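Local coordinates for macro domain-containing protein (Thermosipho africanus, PDB 7OMU) that joins a DarT-like domain to a macro domain in one chain, with adenosine-5-diphosphoribose bound in the macro domain, at residues A[42-50]-A[79-87]. The protein carries 1 engineered substitution. Sequence-based numbering, arbitrary orientation.
Sequences GILSHAEIE and LWEFANLYF
Ala47 sits over one face of the Trp80 indole: its CA stands 3.8 Å from the centroid of the six-membered ring, only 9° off the ring normal, a CH-pi contact, and its CB covers the same face near CE2. The indole reaches this place because CG of Trp80 sits between its own backbone N and carbonyl carbon (chi1 86°), which carries the ring against the first turn of helix 46-51. Further along that turn, the Glu50 side chain crosses that of Trp80 at about a right angle, its CG coming 3.8 Å from CZ3. A second apolar patch lies where the two strands pass. There CG2 of Ile43, anti to its backbone N, meets CB of Ala83 at 3.9 Å, while CD1 of Ile43 approaches CD2 of Leu85 more loosely; Tyr28 of strand 25-31 touches both Ile43 and Leu85. All this belongs to the DarT-like part of the chain, at the junction of two small antiparallel sheets: strand 43-44 pairs with 176-177 and strand 82-86 with 170-174, and Gln175, in the link between those partners, bonds to the backbones of both Ser45 and Glu81. Ser45 N-caps the helix, its OG accepting from Glu48 N at 3.0 Å and also bonding Gln175 O, and its CB packs against the carbonyl oxygens of Trp80, Glu81 and Phe82. A hydrogen bond ties the helix start to the other segment: Ala47 N donates to Trp80 O over 2.9 Å, bent to 143° at the hydrogen, the donor tilted out of the carbonyl plane. Beyond it the carboxylate of Glu81 turns back to Arg77, a salt bridge, and to Ser78 N.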
loop_
_atom_site.group_PDB
_atom_site.type_symbol
_atom_site.label_atom_id
_atom_site.label_comp_id
_atom_site.label_asym_id
_atom_site.label_seq_id
_atom_site.Cartn_x
_atom_site.Cartn_y
_atom_site.Cartn_z
ATOM N N GLY A 42 13.722 -2.588 -25.325
ATOM C CA GLY A 42 12.322 -2.955 -25.028
ATOM C C GLY A 42 12.212 -3.695 -23.706
ATOM O O GLY A 42 13.259 -3.964 -23.083
ATOM N N ILE A 43 10.987 -4.006 -23.279
ATOM C CA ILE A 43 10.730 -4.884 -22.101
ATOM C C ILE A 43 10.898 -6.326 -22.578
ATOM O O ILE A 43 10.058 -6.775 -23.372
ATOM C CB ILE A 43 9.341 -4.625 -21.479
ATOM C CG1 ILE A 43 9.191 -3.173 -21.016
ATOM C CG2 ILE A 43 9.068 -5.595 -20.342
ATOM C CD1 ILE A 43 7.791 -2.808 -20.566
ATOM N N LEU A 44 11.957 -6.999 -22.121
ATOM C CA LEU A 44 12.348 -8.363 -22.569
ATOM C C LEU A 44 11.884 -9.398 -21.543
ATOM O O LEU A 44 11.920 -9.093 -20.346
ATOM C CB LEU A 44 13.873 -8.420 -22.726
ATOM C CG LEU A 44 14.511 -7.280 -23.511
ATOM C CD1 LEU A 44 16.008 -7.507 -23.663
ATOM C CD2 LEU A 44 13.838 -7.118 -24.865
ATOM N N SER A 45 11.503 -10.587 -22.007
ATOM C CA SER A 45 11.243 -11.776 -21.158
ATOM C C SER A 45 12.561 -12.219 -20.513
ATOM O O SER A 45 13.623 -11.913 -21.088
ATOM C CB SER A 45 10.609 -12.881 -21.955
ATOM O OG SER A 45 11.478 -13.347 -22.979
ATOM N N HIS A 46 12.495 -12.902 -19.363
ATOM C CA HIS A 46 13.687 -13.389 -18.615
ATOM C C HIS A 46 14.388 -14.468 -19.446
ATOM O O HIS A 46 15.591 -14.692 -19.208
ATOM C CB HIS A 46 13.316 -13.822 -17.186
ATOM C CG HIS A 46 13.113 -12.673 -16.244
ATOM N ND1 HIS A 46 11.990 -12.561 -15.438
ATOM C CD2 HIS A 46 13.872 -11.582 -15.974
ATOM C CE1 HIS A 46 12.074 -11.459 -14.716
ATOM N NE2 HIS A 46 13.220 -10.845 -15.026
ATOM N N ALA A 47 13.670 -15.069 -20.404
ATOM C CA ALA A 47 14.197 -15.987 -21.448
ATOM C C ALA A 47 14.967 -15.201 -22.512
ATOM O O ALA A 47 16.045 -15.666 -22.922
ATOM C CB ALA A 47 13.061 -16.750 -22.082
ATOM N N GLU A 48 14.415 -14.069 -22.959
ATOM C CA GLU A 48 15.013 -13.194 -24.002
ATOM C C GLU A 48 16.301 -12.555 -23.470
ATOM O O GLU A 48 17.205 -12.299 -24.278
ATOM C CB GLU A 48 14.004 -12.131 -24.441
ATOM C CG GLU A 48 14.459 -11.296 -25.627
ATOM C CD GLU A 48 14.722 -12.069 -26.909
ATOM O OE1 GLU A 48 14.201 -13.197 -27.045
ATOM O OE2 GLU A 48 15.466 -11.547 -27.761
ATOM N N ILE A 49 16.384 -12.303 -22.162
ATOM C CA ILE A 49 17.599 -11.738 -21.503
ATOM C C ILE A 49 18.724 -12.781 -21.568
ATOM O O ILE A 49 19.859 -12.390 -21.880
ATOM C CB ILE A 49 17.282 -11.272 -20.066
ATOM C CG1 ILE A 49 16.456 -9.981 -20.093
ATOM C CG2 ILE A 49 18.551 -11.115 -19.241
ATOM C CD1 ILE A 49 15.792 -9.622 -18.784
ATOM N N GLU A 50 18.415 -14.054 -21.302
ATOM C CA GLU A 50 19.378 -15.192 -21.378
ATOM C C GLU A 50 19.815 -15.402 -22.829
ATOM O O GLU A 50 21.032 -15.487 -23.062
ATOM C CB GLU A 50 18.776 -16.489 -20.829
ATOM C CG GLU A 50 18.811 -16.583 -19.315
ATOM C CD GLU A 50 20.197 -16.485 -18.702
ATOM O OE1 GLU A 50 21.127 -17.128 -19.239
ATOM O OE2 GLU A 50 20.344 -15.750 -17.703
ATOM N N LEU A 79 6.481 -19.691 -18.708
ATOM C CA LEU A 79 6.078 -18.345 -18.226
ATOM C C LEU A 79 7.245 -17.369 -18.408
ATOM O O LEU A 79 6.963 -16.185 -18.655
ATOM C CB LEU A 79 5.648 -18.431 -16.758
ATOM C CG LEU A 79 5.320 -17.097 -16.088
ATOM C CD1 LEU A 79 4.205 -16.369 -16.823
ATOM C CD2 LEU A 79 4.950 -17.292 -14.628
ATOM N N TRP A 80 8.494 -17.841 -18.302
ATOM C CA TRP A 80 9.705 -16.976 -18.367
ATOM C C TRP A 80 9.976 -16.526 -19.812
ATOM O O TRP A 80 10.878 -15.685 -19.996
ATOM C CB TRP A 80 10.925 -17.656 -17.723
ATOM C CG TRP A 80 11.723 -18.557 -18.618
ATOM C CD1 TRP A 80 11.243 -19.528 -19.446
ATOM C CD2 TRP A 80 13.156 -18.605 -18.742
ATOM N NE1 TRP A 80 12.269 -20.161 -20.094
ATOM C CE2 TRP A 80 13.456 -19.618 -19.682
ATOM C CE3 TRP A 80 14.213 -17.893 -18.163
ATOM C CZ2 TRP A 80 14.765 -19.924 -20.059
ATOM C CZ3 TRP A 80 15.506 -18.198 -18.537
ATOM C CH2 TRP A 80 15.775 -19.201 -19.469
ATOM N N GLU A 81 9.223 -17.057 -20.786
ATOM C CA GLU A 81 9.280 -16.656 -22.220
ATOM C C GLU A 81 8.484 -15.363 -22.430
ATOM O O GLU A 81 8.680 -14.726 -23.478
ATOM C CB GLU A 81 8.723 -17.753 -23.129
ATOM C CG GLU A 81 9.602 -18.989 -23.219
ATOM C CD GLU A 81 9.117 -20.025 -24.221
ATOM O OE1 GLU A 81 8.681 -19.621 -25.312
ATOM O OE2 GLU A 81 9.157 -21.233 -23.902
ATOM N N PHE A 82 7.620 -14.998 -21.479
ATOM C CA PHE A 82 6.736 -13.805 -21.543
ATOM C C PHE A 82 7.270 -12.687 -20.640
ATOM O O PHE A 82 8.113 -12.955 -19.760
ATOM C CB PHE A 82 5.309 -14.176 -21.132
ATOM C CG PHE A 82 4.634 -15.168 -22.044
ATOM C CD1 PHE A 82 4.851 -16.525 -21.895
ATOM C CD2 PHE A 82 3.789 -14.744 -23.058
ATOM C CE1 PHE A 82 4.242 -17.436 -22.741
ATOM C CE2 PHE A 82 3.178 -15.658 -23.902
ATOM C CZ PHE A 82 3.402 -17.002 -23.740
ATOM N N ALA A 83 6.775 -11.467 -20.869
ATOM C CA ALA A 83 7.051 -10.250 -20.074
ATOM C C ALA A 83 5.810 -9.927 -19.243
ATOM O O ALA A 83 4.721 -9.804 -19.834
ATOM C CB ALA A 83 7.413 -9.107 -20.989
ATOM N N ASN A 84 5.976 -9.787 -17.926
ATOM C CA ASN A 84 4.861 -9.690 -16.945
ATOM C C ASN A 84 4.463 -8.221 -16.773
ATOM O O ASN A 84 5.190 -7.485 -16.074
ATOM C CB ASN A 84 5.256 -10.347 -15.619
ATOM C CG ASN A 84 4.081 -10.627 -14.709
ATOM O OD1 ASN A 84 3.603 -11.754 -14.638
ATOM N ND2 ASN A 84 3.622 -9.613 -13.998
ATOM N N LEU A 85 3.354 -7.816 -17.399
ATOM C CA LEU A 85 2.765 -6.454 -17.287
ATOM C C LEU A 85 1.570 -6.507 -16.331
ATOM O O LEU A 85 0.519 -7.028 -16.739
ATOM C CB LEU A 85 2.334 -5.980 -18.679
ATOM C CG LEU A 85 3.418 -6.016 -19.754
ATOM C CD1 LEU A 85 2.910 -5.426 -21.058
ATOM C CD2 LEU A 85 4.666 -5.283 -19.294
ATOM N N TYR A 86 1.729 -5.998 -15.108
ATOM C CA TYR A 86 0.682 -5.996 -14.052
ATOM C C TYR A 86 -0.410 -4.978 -14.399
ATOM O O TYR A 86 -0.084 -3.923 -14.963
ATOM C CB TYR A 86 1.273 -5.638 -12.686
ATOM C CG TYR A 86 2.255 -6.624 -12.107
ATOM C CD1 TYR A 86 1.833 -7.846 -11.607
ATOM C CD2 TYR A 86 3.602 -6.322 -12.019
ATOM C CE1 TYR A 86 2.725 -8.749 -11.052
ATOM C CE2 TYR A 86 4.507 -7.212 -11.470
ATOM C CZ TYR A 86 4.068 -8.431 -10.983
ATOM O OH TYR A 86 4.969 -9.306 -10.447
ATOM N N PHE A 87 -1.661 -5.275 -14.042
ATOM C CA PHE A 87 -2.792 -4.313 -14.074
ATOM C C PHE A 87 -2.686 -3.381 -12.867
ATOM O O PHE A 87 -3.110 -2.210 -12.964
ATOM C CB PHE A 87 -4.136 -5.043 -14.050
ATOM C CG PHE A 87 -4.396 -5.869 -15.278
ATOM C CD1 PHE A 87 -4.852 -5.271 -16.440
ATOM C CD2 PHE A 87 -4.164 -7.231 -15.277
ATOM C CE1 PHE A 87 -5.074 -6.025 -17.578
ATOM C CE2 PHE A 87 -4.387 -7.984 -16.418
ATOM C CZ PHE A 87 -4.849 -7.381 -17.563
#